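Local coordinates for acyl-coenzyme A oxidase acox-1.2 (Caenorhabditis elegans, PDB 5K3J), which catalyses the FAD-dependent desaturation of the CoA thioesters of ascaroside pheromones with a five-carbon omega side chain, the first step of their shortening by peroxisomal beta-oxidation, at residues Ile52-Tyr61 / Glu72-Tyr83; Tyr445-Ile453 / Ala495-Leu503. All blocks are in the same frame, centred on the assembly; numbering follows the deposited sequence.

In the fold
Interaction 1 (52-61 with 72-83) and interaction 2 (445-453 with 495-503) lie on opposite sides of the chain's centre, with centres about 52 Å apart and nearest atoms about 37 Å apart, and share no element. The first is local and polar: a loop is fastened to the helix that follows it, at a partly buried site, by backbone carbonyls, carboxylates and a lysine and an arginine. The second joins two helices from distant parts of the sequence, is mostly buried, and has no hydrogen bond between its segments; apolar branches and an indole face do the work. Helices 66-82 and 481-507 also both touch the second subunit.

Interaction 1. Residues Ile52-Tyr61 / Glu72-Tyr83; sequences IPELADIKPY and EGTRKISILTKY
Arg-75 and Lys-76, neighbours on helix 66-82, grip the backbone carbonyls of Glu-54, Leu-55 and Ala-56 in loop 52-61. The Arg-75 guanidinium takes two of them at its edge: NH1 donates to Glu-54 O over 3.1 Å, on a lone pair in the carbonyl plane, while NH2 makes a weak bond to Ala-56 O. Lys-76 bends at chi2, chi3 and chi4, which curls its ammonium back to Leu-55 O, approached from above the carbonyl plane (NZ to O 3.0 Å). The same NZ donates to Val-103 O. Farther along, Tyr-83 OH donates to Glu-54 OE1 over 3.2 Å.

Salt bridges link the charged groups. Lys-76 NZ meets Asp-57 OD1 on its anti side at 3.0 Å, and Asp-57 OD1 is shared with Arg-616. Within the helix, Arg-75 holds Glu-72 side-on, NE to OE1 at 2.8 Å with an N-H...O angle of 177° and NH2 to OE2. This fixes the carboxylate for the loop: Ile-58 N donates to Glu-72 OE2 over 3.1 Å at 165°, from the face opposite to that of Arg-75 NH2.

In this N-terminal region of the acyl-CoA oxidase, the connection between helices 36-49 and 66-82 doubles back antiparallel along the second helix, pairing Ile-52 with Tyr-83, Leu-55 with Lys-76 and Ile-58 with Glu-72. Tyr-651 of the second subunit packs on Arg-75.

Apolar contacts of Ile-52 and Leu-55 lie toward the helix end. With Ile-52 CG2 anti to the backbone N, this methyl lies over one face of the Tyr-83 ring, 4.0 Å from its centroid and 28° off the normal, a CH-pi contact. Leu-55 and Ile-79 lie alongside one another, pointing opposite ways, with CD2 of the leucine 3.7 Å from CG2 of the isoleucine. Back beside Arg-75, Ile-58 CD1 lies over one guanidinium face, offset toward its rim.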
loop_
_atom_site.group_PDB
_atom_site.type_symbol
_atom_site.label_atom_id
_atom_site.label_comp_id
_atom_site.label_asym_id
_atom_site.label_seq_id
_atom_site.Cartn_x
_atom_site.Cartn_y
_atom_site.Cartn_z
ATOM N N ILE A 52 -16.713 27.691 -14.306
ATOM C CA ILE A 52 -17.834 27.465 -13.403
ATOM C C ILE A 52 -17.347 27.262 -11.971
ATOM O O ILE A 52 -16.793 26.213 -11.637
ATOM C CB ILE A 52 -18.666 26.244 -13.843
ATOM C CG1 ILE A 52 -18.945 26.312 -15.348
ATOM C CG2 ILE A 52 -19.957 26.152 -13.035
ATOM C CD1 ILE A 52 -19.159 24.959 -15.993
ATOM N N PRO A 53 -17.550 28.276 -11.118
ATOM C CA PRO A 53 -17.027 28.295 -9.745
ATOM C C PRO A 53 -17.599 27.216 -8.823
ATOM O O PRO A 53 -16.892 26.737 -7.946
ATOM C CB PRO A 53 -17.415 29.697 -9.246
ATOM C CG PRO A 53 -18.571 30.094 -10.100
ATOM C CD PRO A 53 -18.303 29.501 -11.441
ATOM N N GLU A 54 -18.856 26.838 -9.029
ATOM C CA GLU A 54 -19.524 25.887 -8.142
ATOM C C GLU A 54 -18.966 24.468 -8.320
ATOM O O GLU A 54 -19.220 23.571 -7.496
ATOM C CB GLU A 54 -21.017 25.851 -8.389
ATOM C CG GLU A 54 -21.705 27.197 -8.165
ATOM C CD GLU A 54 -21.847 27.984 -9.447
ATOM O OE1 GLU A 54 -22.580 27.538 -10.360
ATOM O OE2 GLU A 54 -21.225 29.057 -9.538
ATOM N N LEU A 55 -18.187 24.258 -9.380
ATOM C CA LEU A 55 -17.632 22.941 -9.676
ATOM C C LEU A 55 -16.279 22.728 -9.005
ATOM O O LEU A 55 -15.688 21.658 -9.144
ATOM C CB LEU A 55 -17.500 22.760 -11.185
ATOM C CG LEU A 55 -18.782 22.552 -11.983
ATOM C CD1 LEU A 55 -18.460 22.078 -13.394
ATOM C CD2 LEU A 55 -19.701 21.568 -11.277
ATOM N N ALA A 56 -15.782 23.741 -8.300
ATOM C CA ALA A 56 -14.532 23.589 -7.564
ATOM C C ALA A 56 -14.791 22.826 -6.273
ATOM O O ALA A 56 -15.900 22.855 -5.750
ATOM C CB ALA A 56 -13.900 24.946 -7.282
ATOM N N ASP A 57 -13.774 22.124 -5.783
ATOM C CA ASP A 57 -13.871 21.453 -4.492
ATOM C C ASP A 57 -14.222 22.476 -3.418
ATOM O O ASP A 57 -13.613 23.545 -3.361
ATOM C CB ASP A 57 -12.561 20.743 -4.145
ATOM C CG ASP A 57 -12.177 19.685 -5.165
ATOM O OD1 ASP A 57 -13.078 19.143 -5.835
ATOM O OD2 ASP A 57 -10.972 19.382 -5.294
ATOM N N ILE A 58 -15.205 22.156 -2.577
ATOM C CA ILE A 58 -15.683 23.091 -1.557
ATOM C C ILE A 58 -14.519 23.526 -0.661
ATOM O O ILE A 58 -14.461 24.670 -0.211
ATOM C CB ILE A 58 -16.836 22.471 -0.713
ATOM C CG1 ILE A 58 -17.569 23.549 0.089
ATOM C CG2 ILE A 58 -16.338 21.343 0.188
ATOM C CD1 ILE A 58 -18.637 24.283 -0.702
ATOM N N LYS A 59 -13.585 22.604 -0.446
ATOM C CA LYS A 59 -12.319 22.868 0.221
ATOM C C LYS A 59 -11.421 21.668 -0.043
ATOM O O LYS A 59 -11.909 20.641 -0.514
ATOM C CB LYS A 59 -12.512 23.114 1.722
ATOM C CG LYS A 59 -13.316 22.074 2.474
ATOM C CD LYS A 59 -13.237 22.393 3.963
ATOM C CE LYS A 59 -14.406 21.853 4.766
ATOM N NZ LYS A 59 -14.246 22.207 6.205
ATOM N N PRO A 60 -10.105 21.800 0.218
ATOM C CA PRO A 60 -9.175 20.678 0.048
ATOM C C PRO A 60 -9.698 19.351 0.592
ATOM O O PRO A 60 -9.812 19.171 1.808
ATOM C CB PRO A 60 -7.945 21.136 0.831
ATOM C CG PRO A 60 -7.931 22.607 0.625
ATOM C CD PRO A 60 -9.380 23.047 0.535
ATOM N N TYR A 61 -10.002 18.434 -0.325
ATOM C CA TYR A 61 -10.630 17.150 -0.000
ATOM C C TYR A 61 -10.042 16.374 1.190
ATOM O O TYR A 61 -10.793 15.723 1.912
ATOM C CB TYR A 61 -10.621 16.237 -1.238
ATOM C CG TYR A 61 -11.798 16.442 -2.164
ATOM C CD1 TYR A 61 -12.677 17.496 -1.976
ATOM C CD2 TYR A 61 -12.035 15.573 -3.220
ATOM C CE1 TYR A 61 -13.757 17.686 -2.819
ATOM C CE2 TYR A 61 -13.116 15.753 -4.070
ATOM C CZ TYR A 61 -13.973 16.812 -3.863
ATOM O OH TYR A 61 -15.047 16.994 -4.704
ATOM N N GLU A 72 -20.231 16.045 -0.205
ATOM C CA GLU A 72 -19.547 16.760 -1.275
ATOM C C GLU A 72 -19.635 16.037 -2.615
ATOM O O GLU A 72 -19.736 16.673 -3.665
ATOM C CB GLU A 72 -18.083 16.993 -0.894
ATOM C CG GLU A 72 -17.199 17.547 -1.999
ATOM C CD GLU A 72 -17.522 18.982 -2.397
ATOM O OE1 GLU A 72 -18.499 19.572 -1.887
ATOM O OE2 GLU A 72 -16.777 19.527 -3.237
ATOM N N GLY A 73 -19.594 14.711 -2.578
ATOM C CA GLY A 73 -19.788 13.921 -3.778
ATOM C C GLY A 73 -21.206 14.100 -4.287
ATOM O O GLY A 73 -21.450 14.090 -5.490
ATOM N N THR A 74 -22.138 14.275 -3.358
ATOM C CA THR A 74 -23.550 14.463 -3.688
ATOM C C THR A 74 -23.823 15.896 -4.153
ATOM O O THR A 74 -24.604 16.116 -5.088
ATOM C CB THR A 74 -24.449 14.132 -2.483
ATOM O OG1 THR A 74 -24.427 12.721 -2.246
ATOM C CG2 THR A 74 -25.876 14.566 -2.735
ATOM N N ARG A 75 -23.181 16.862 -3.496
ATOM C CA ARG A 75 -23.265 18.258 -3.913
ATOM C C ARG A 75 -22.770 18.397 -5.350
ATOM O O ARG A 75 -23.475 18.930 -6.209
ATOM C CB ARG A 75 -22.447 19.171 -2.991
ATOM C CG ARG A 75 -22.498 20.648 -3.392
ATOM C CD ARG A 75 -21.513 21.495 -2.602
ATOM N NE ARG A 75 -20.156 21.399 -3.129
ATOM C CZ ARG A 75 -19.706 22.121 -4.147
ATOM N NH1 ARG A 75 -20.504 22.986 -4.759
ATOM N NH2 ARG A 75 -18.455 21.981 -4.558
ATOM N N LYS A 76 -21.571 17.882 -5.610
ATOM C CA LYS A 76 -20.902 18.092 -6.885
ATOM C C LYS A 76 -21.566 17.318 -8.024
ATOM O O LYS A 76 -21.558 17.775 -9.164
ATOM C CB LYS A 76 -19.429 17.708 -6.769
ATOM C CG LYS A 76 -18.521 18.484 -7.712
ATOM C CD LYS A 76 -18.183 19.863 -7.157
ATOM C CE LYS A 76 -16.933 19.845 -6.293
ATOM N NZ LYS A 76 -15.750 19.499 -7.116
ATOM N N ILE A 77 -22.154 16.161 -7.722
ATOM C CA ILE A 77 -22.770 15.327 -8.760
ATOM C C ILE A 77 -24.126 15.885 -9.202
ATOM O O ILE A 77 -24.546 15.689 -10.347
ATOM C CB ILE A 77 -22.949 13.857 -8.290
ATOM C CG1 ILE A 77 -23.060 12.908 -9.486
ATOM C CG2 ILE A 77 -24.151 13.714 -7.376
ATOM C CD1 ILE A 77 -21.880 12.991 -10.433
ATOM N N SER A 78 -24.802 16.595 -8.301
ATOM C CA SER A 78 -26.094 17.180 -8.625
ATOM C C SER A 78 -25.903 18.452 -9.433
ATOM O O SER A 78 -26.699 18.762 -10.316
ATOM C CB SER A 78 -26.896 17.474 -7.355
ATOM O OG SER A 78 -26.346 18.567 -6.639
ATOM N N ILE A 79 -24.843 19.190 -9.124
ATOM C CA ILE A 79 -24.500 20.383 -9.887
ATOM C C ILE A 79 -23.990 19.985 -11.269
ATOM O O ILE A 79 -24.421 20.535 -12.286
ATOM C CB ILE A 79 -23.428 21.232 -9.179
ATOM C CG1 ILE A 79 -23.900 21.639 -7.785
ATOM C CG2 ILE A 79 -23.102 22.464 -10.004
ATOM C CD1 ILE A 79 -22.847 22.348 -6.976
ATOM N N LEU A 80 -23.073 19.021 -11.292
ATOM C CA LEU A 80 -22.478 18.534 -12.531
ATOM C C LEU A 80 -23.530 17.994 -13.493
ATOM O O LEU A 80 -23.419 18.166 -14.706
ATOM C CB LEU A 80 -21.448 17.449 -12.222
ATOM C CG LEU A 80 -20.626 16.902 -13.384
ATOM C CD1 LEU A 80 -19.783 18.018 -13.985
ATOM C CD2 LEU A 80 -19.755 15.738 -12.930
ATOM N N THR A 81 -24.547 17.337 -12.943
ATOM C CA THR A 81 -25.618 16.766 -13.751
ATOM C C THR A 81 -26.384 17.865 -14.486
ATOM O O THR A 81 -26.797 17.684 -15.633
ATOM C CB THR A 81 -26.583 15.934 -12.886
ATOM O OG1 THR A 81 -25.865 14.842 -12.297
ATOM C CG2 THR A 81 -27.730 15.383 -13.720
ATOM N N LYS A 82 -26.553 19.010 -13.832
ATOM C CA LYS A 82 -27.197 20.156 -14.464
ATOM C C LYS A 82 -26.363 20.671 -15.633
ATOM O O LYS A 82 -26.881 20.895 -16.727
ATOM C CB LYS A 82 -27.425 21.273 -13.445
ATOM C CG LYS A 82 -27.339 22.672 -14.035
ATOM C CD LYS A 82 -27.408 23.748 -12.969
ATOM C CE LYS A 82 -26.787 25.037 -13.477
ATOM N NZ LYS A 82 -27.175 25.331 -14.887
ATOM N N TYR A 83 -25.067 20.848 -15.398
ATOM C CA TYR A 83 -24.164 21.354 -16.426
ATOM C C TYR A 83 -23.744 20.273 -17.423
ATOM O O TYR A 83 -22.942 20.538 -18.318
ATOM C CB TYR A 83 -22.911 21.965 -15.790
ATOM C CG TYR A 83 -23.123 23.307 -15.115
ATOM C CD1 TYR A 83 -23.322 24.460 -15.865
ATOM C CD2 TYR A 83 -23.098 23.425 -13.730
ATOM C CE1 TYR A 83 -23.508 25.689 -15.256
ATOM C CE2 TYR A 83 -23.280 24.650 -13.111
ATOM C CZ TYR A 83 -23.485 25.778 -13.879
ATOM O OH TYR A 83 -23.669 26.998 -13.270
#

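Interaction 2. Residues Tyr445-Ile453 / Ala495-Leu503; sequences YLVKSVELI and AWKATEKFL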
loop_
_atom_site.group_PDB
_atom_site.type_symbol
_atom_site.label_atom_id
_atom_site.label_comp_id
_atom_site.label_asym_id
_atom_site.label_seq_id
_atom_site.Cartn_x
_atom_site.Cartn_y
_atom_site.Cartn_z
ATOM N N TYR A 445 -7.548 -21.316 -18.647
ATOM C CA TYR A 445 -7.553 -21.081 -20.084
ATOM C C TYR A 445 -6.186 -21.386 -20.672
ATOM O O TYR A 445 -6.052 -21.604 -21.875
ATOM C CB TYR A 445 -7.974 -19.640 -20.370
ATOM C CG TYR A 445 -7.621 -19.081 -21.737
ATOM C CD1 TYR A 445 -8.463 -19.260 -22.832
ATOM C CD2 TYR A 445 -6.465 -18.328 -21.919
ATOM C CE1 TYR A 445 -8.144 -18.729 -24.076
ATOM C CE2 TYR A 445 -6.142 -17.797 -23.154
ATOM C CZ TYR A 445 -6.982 -17.998 -24.228
ATOM O OH TYR A 445 -6.660 -17.468 -25.458
ATOM N N LEU A 446 -5.174 -21.407 -19.810
ATOM C CA LEU A 446 -3.817 -21.743 -20.219
ATOM C C LEU A 446 -3.617 -23.255 -20.233
ATOM O O LEU A 446 -2.926 -23.784 -21.105
ATOM C CB LEU A 446 -2.792 -21.079 -19.296
ATOM C CG LEU A 446 -2.652 -19.562 -19.428
ATOM C CD1 LEU A 446 -1.482 -19.051 -18.594
ATOM C CD2 LEU A 446 -2.504 -19.156 -20.890
ATOM N N VAL A 447 -4.221 -23.945 -19.269
ATOM C CA VAL A 447 -4.196 -25.401 -19.247
ATOM C C VAL A 447 -4.912 -25.940 -20.469
ATOM O O VAL A 447 -4.355 -26.735 -21.218
ATOM C CB VAL A 447 -4.851 -25.975 -17.976
ATOM C CG1 VAL A 447 -5.059 -27.480 -18.119
ATOM C CG2 VAL A 447 -4.008 -25.658 -16.755
ATOM N N LYS A 448 -6.141 -25.481 -20.673
ATOM C CA LYS A 448 -6.951 -25.936 -21.795
ATOM C C LYS A 448 -6.298 -25.584 -23.129
ATOM O O LYS A 448 -6.454 -26.310 -24.108
ATOM C CB LYS A 448 -8.364 -25.343 -21.708
ATOM C CG LYS A 448 -8.520 -23.921 -22.244
ATOM C CD LYS A 448 -9.077 -23.934 -23.665
ATOM C CE LYS A 448 -9.201 -22.541 -24.258
ATOM N NZ LYS A 448 -9.640 -22.614 -25.682
ATOM N N SER A 449 -5.576 -24.468 -23.170
ATOM C CA SER A 449 -4.871 -24.072 -24.383
ATOM C C SER A 449 -3.710 -25.026 -24.627
ATOM O O SER A 449 -3.514 -25.502 -25.745
ATOM C CB SER A 449 -4.379 -22.626 -24.295
ATOM O OG SER A 449 -5.393 -21.710 -24.682
ATOM N N VAL A 450 -2.943 -25.304 -23.575
ATOM C CA VAL A 450 -1.924 -26.345 -23.635
ATOM C C VAL A 450 -2.589 -27.694 -23.874
ATOM O O VAL A 450 -2.210 -28.425 -24.788
ATOM C CB VAL A 450 -1.085 -26.408 -22.346
ATOM C CG1 VAL A 450 -0.199 -27.646 -22.351
ATOM C CG2 VAL A 450 -0.246 -25.158 -22.208
ATOM N N GLU A 451 -3.595 -28.010 -23.060
ATOM C CA GLU A 451 -4.368 -29.241 -23.233
ATOM C C GLU A 451 -5.147 -29.212 -24.538
ATOM O O GLU A 451 -6.377 -29.236 -24.533
ATOM C CB GLU A 451 -5.340 -29.462 -22.073
ATOM C CG GLU A 451 -4.732 -30.137 -20.853
ATOM C CD GLU A 451 -5.782 -30.823 -20.001
ATOM O OE1 GLU A 451 -6.945 -30.368 -20.021
ATOM O OE2 GLU A 451 -5.454 -31.817 -19.320
ATOM N N LEU A 452 -4.419 -29.162 -25.647
ATOM C CA LEU A 452 -4.995 -29.130 -26.983
ATOM C C LEU A 452 -3.905 -29.415 -28.005
ATOM O O LEU A 452 -4.135 -29.302 -29.207
ATOM C CB LEU A 452 -5.637 -27.770 -27.280
ATOM C CG LEU A 452 -7.128 -27.538 -27.022
ATOM C CD1 LEU A 452 -7.573 -26.215 -27.631
ATOM C CD2 LEU A 452 -7.964 -28.685 -27.556
ATOM N N ILE A 453 -2.720 -29.779 -27.520
ATOM C CA ILE A 453 -1.530 -29.846 -28.365
ATOM C C ILE A 453 -0.910 -31.249 -28.354
ATOM O O ILE A 453 -0.148 -31.608 -29.255
ATOM C CB ILE A 453 -0.495 -28.784 -27.927
ATOM C CG1 ILE A 453 -1.183 -27.425 -27.770
ATOM C CG2 ILE A 453 0.650 -28.678 -28.928
ATOM C CD1 ILE A 453 -0.241 -26.265 -27.590
ATOM N N ALA A 495 4.030 -22.221 -18.666
ATOM C CA ALA A 495 2.690 -22.691 -19.018
ATOM C C ALA A 495 2.629 -24.213 -19.088
ATOM O O ALA A 495 1.786 -24.840 -18.447
ATOM C CB ALA A 495 2.246 -22.083 -20.343
ATOM N N TRP A 496 3.529 -24.800 -19.872
ATOM C CA TRP A 496 3.669 -26.248 -19.942
ATOM C C TRP A 496 4.133 -26.818 -18.608
ATOM O O TRP A 496 3.594 -27.813 -18.121
ATOM C CB TRP A 496 4.656 -26.637 -21.044
ATOM C CG TRP A 496 4.079 -26.597 -22.417
ATOM C CD1 TRP A 496 4.045 -25.526 -23.262
ATOM C CD2 TRP A 496 3.459 -27.682 -23.114
ATOM N NE1 TRP A 496 3.438 -25.877 -24.442
ATOM C CE2 TRP A 496 3.069 -27.195 -24.378
ATOM C CE3 TRP A 496 3.194 -29.017 -22.795
ATOM C CZ2 TRP A 496 2.428 -27.995 -25.321
ATOM C CZ3 TRP A 496 2.559 -29.809 -23.732
ATOM C CH2 TRP A 496 2.183 -29.296 -24.980
ATOM N N LYS A 497 5.136 -26.169 -18.028
ATOM C CA LYS A 497 5.751 -26.609 -16.781
ATOM C C LYS A 497 4.728 -26.742 -15.658
ATOM O O LYS A 497 4.804 -27.663 -14.847
ATOM C CB LYS A 497 6.858 -25.633 -16.371
ATOM C CG LYS A 497 7.896 -26.190 -15.406
ATOM C CD LYS A 497 7.601 -25.812 -13.966
ATOM C CE LYS A 497 8.739 -26.244 -13.061
ATOM N NZ LYS A 497 10.028 -25.581 -13.413
ATOM N N ALA A 498 3.771 -25.819 -15.615
ATOM C CA ALA A 498 2.747 -25.842 -14.577
ATOM C C ALA A 498 1.628 -26.820 -14.925
ATOM O O ALA A 498 1.100 -27.510 -14.051
ATOM C CB ALA A 498 2.185 -24.444 -14.354
ATOM N N THR A 499 1.274 -26.881 -16.205
ATOM C CA THR A 499 0.206 -27.764 -16.660
ATOM C C THR A 499 0.555 -29.231 -16.412
ATOM O O THR A 499 -0.266 -29.993 -15.899
ATOM C CB THR A 499 -0.101 -27.553 -18.159
ATOM O OG1 THR A 499 -0.662 -26.249 -18.357
ATOM C CG2 THR A 499 -1.087 -28.602 -18.658
ATOM N N GLU A 500 1.782 -29.614 -16.755
ATOM C CA GLU A 500 2.220 -31.001 -16.635
ATOM C C GLU A 500 2.367 -31.430 -15.179
ATOM O O GLU A 500 2.246 -32.615 -14.861
ATOM C CB GLU A 500 3.541 -31.204 -17.377
ATOM C CG GLU A 500 3.819 -32.643 -17.767
ATOM C CD GLU A 500 4.097 -32.797 -19.249
ATOM O OE1 GLU A 500 4.325 -31.772 -19.926
ATOM O OE2 GLU A 500 4.082 -33.945 -19.740
ATOM N N LYS A 501 2.641 -30.471 -14.299
ATOM C CA LYS A 501 2.708 -30.758 -12.871
ATOM C C LYS A 501 1.307 -31.043 -12.357
ATOM O O LYS A 501 1.090 -31.998 -11.610
ATOM C CB LYS A 501 3.337 -29.601 -12.096
ATOM C CG LYS A 501 3.264 -29.759 -10.582
ATOM C CD LYS A 501 4.086 -28.698 -9.867
ATOM C CE LYS A 501 3.835 -28.714 -8.365
ATOM N NZ LYS A 501 4.683 -27.728 -7.632
ATOM N N PHE A 502 0.354 -30.213 -12.768
ATOM C CA PHE A 502 -1.047 -30.452 -12.442
ATOM C C PHE A 502 -1.513 -31.774 -13.050
ATOM O O PHE A 502 -2.251 -32.523 -12.414
ATOM C CB PHE A 502 -1.914 -29.281 -12.919
ATOM C CG PHE A 502 -3.368 -29.617 -13.080
ATOM C CD1 PHE A 502 -4.125 -30.070 -12.011
ATOM C CD2 PHE A 502 -3.989 -29.442 -14.305
ATOM C CE1 PHE A 502 -5.468 -30.367 -12.174
ATOM C CE2 PHE A 502 -5.326 -29.735 -14.469
ATOM C CZ PHE A 502 -6.066 -30.197 -13.402
ATOM N N LEU A 503 -1.059 -32.070 -14.266
ATOM C CA LEU A 503 -1.376 -33.339 -14.922
ATOM C C LEU A 503 -0.795 -34.540 -14.175
ATOM O O LEU A 503 -1.486 -35.537 -13.959
ATOM C CB LEU A 503 -0.871 -33.338 -16.367
ATOM C CG LEU A 503 -1.633 -32.448 -17.352
ATOM C CD1 LEU A 503 -1.076 -32.585 -18.765
ATOM C CD2 LEU A 503 -3.126 -32.756 -17.318
#
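Val-450 and Trp-496 make the central contact. The CG1 methyl of Val-450 stands over the six-membered ring of the indole, 3.6 Å from its centroid and only 6° off the ring normal, so the CH-pi contact is almost perpendicular to the face. Val-450 has chi1 at 170°, which sets CG1 anti to the backbone N and directs it at the ring. Ile-453, beyond the helix end, approaches the benzo part of the same indole obliquely, its CD1 lying 3.9 Å from Trp-496 CZ2.

Thr-499 fits beside both valines. Its CG2 methyl meets Val-450 CG1 tip to tip at 3.9 Å, while its hydroxyl OG1 lies 3.8 Å from Val-447 CG2. OG1 donates to Ala-495 O over 2.8 Å; Thr-499 N reaches the same oxygen from the other face of the carbonyl plane. Because the hydroxyl is bonded within its own helix, both OG1 and CG2 can lie against the apolar valines. Val-447 CG1 touches the edge of the Phe-502 ring at 4.3 Å.

The next layer comes from the helices that follow. Trp-516 of helix 512-518 packs edge-to-face against Phe-502 and touches Val-447, and Leu-523 of helix 520-543 also packs on Val-447. On the far flank of helix 481-507, Lys-497 forms a salt bridge with Asp-584 of the second subunit.

The side chain of Leu-446 is about 4 Å from that of Ala-526, an ATP-site residue, while the bound ATP is about 12 Å from the Leu-446 side chain. The two helical segments cross at -89° with axes 9.6 Å apart, and the chain leaves helical geometry at Glu-451. Such near-perpendicular packing here joins the end of helix 435-450 to the C-terminal helical domain of the acyl-CoA oxidase fold.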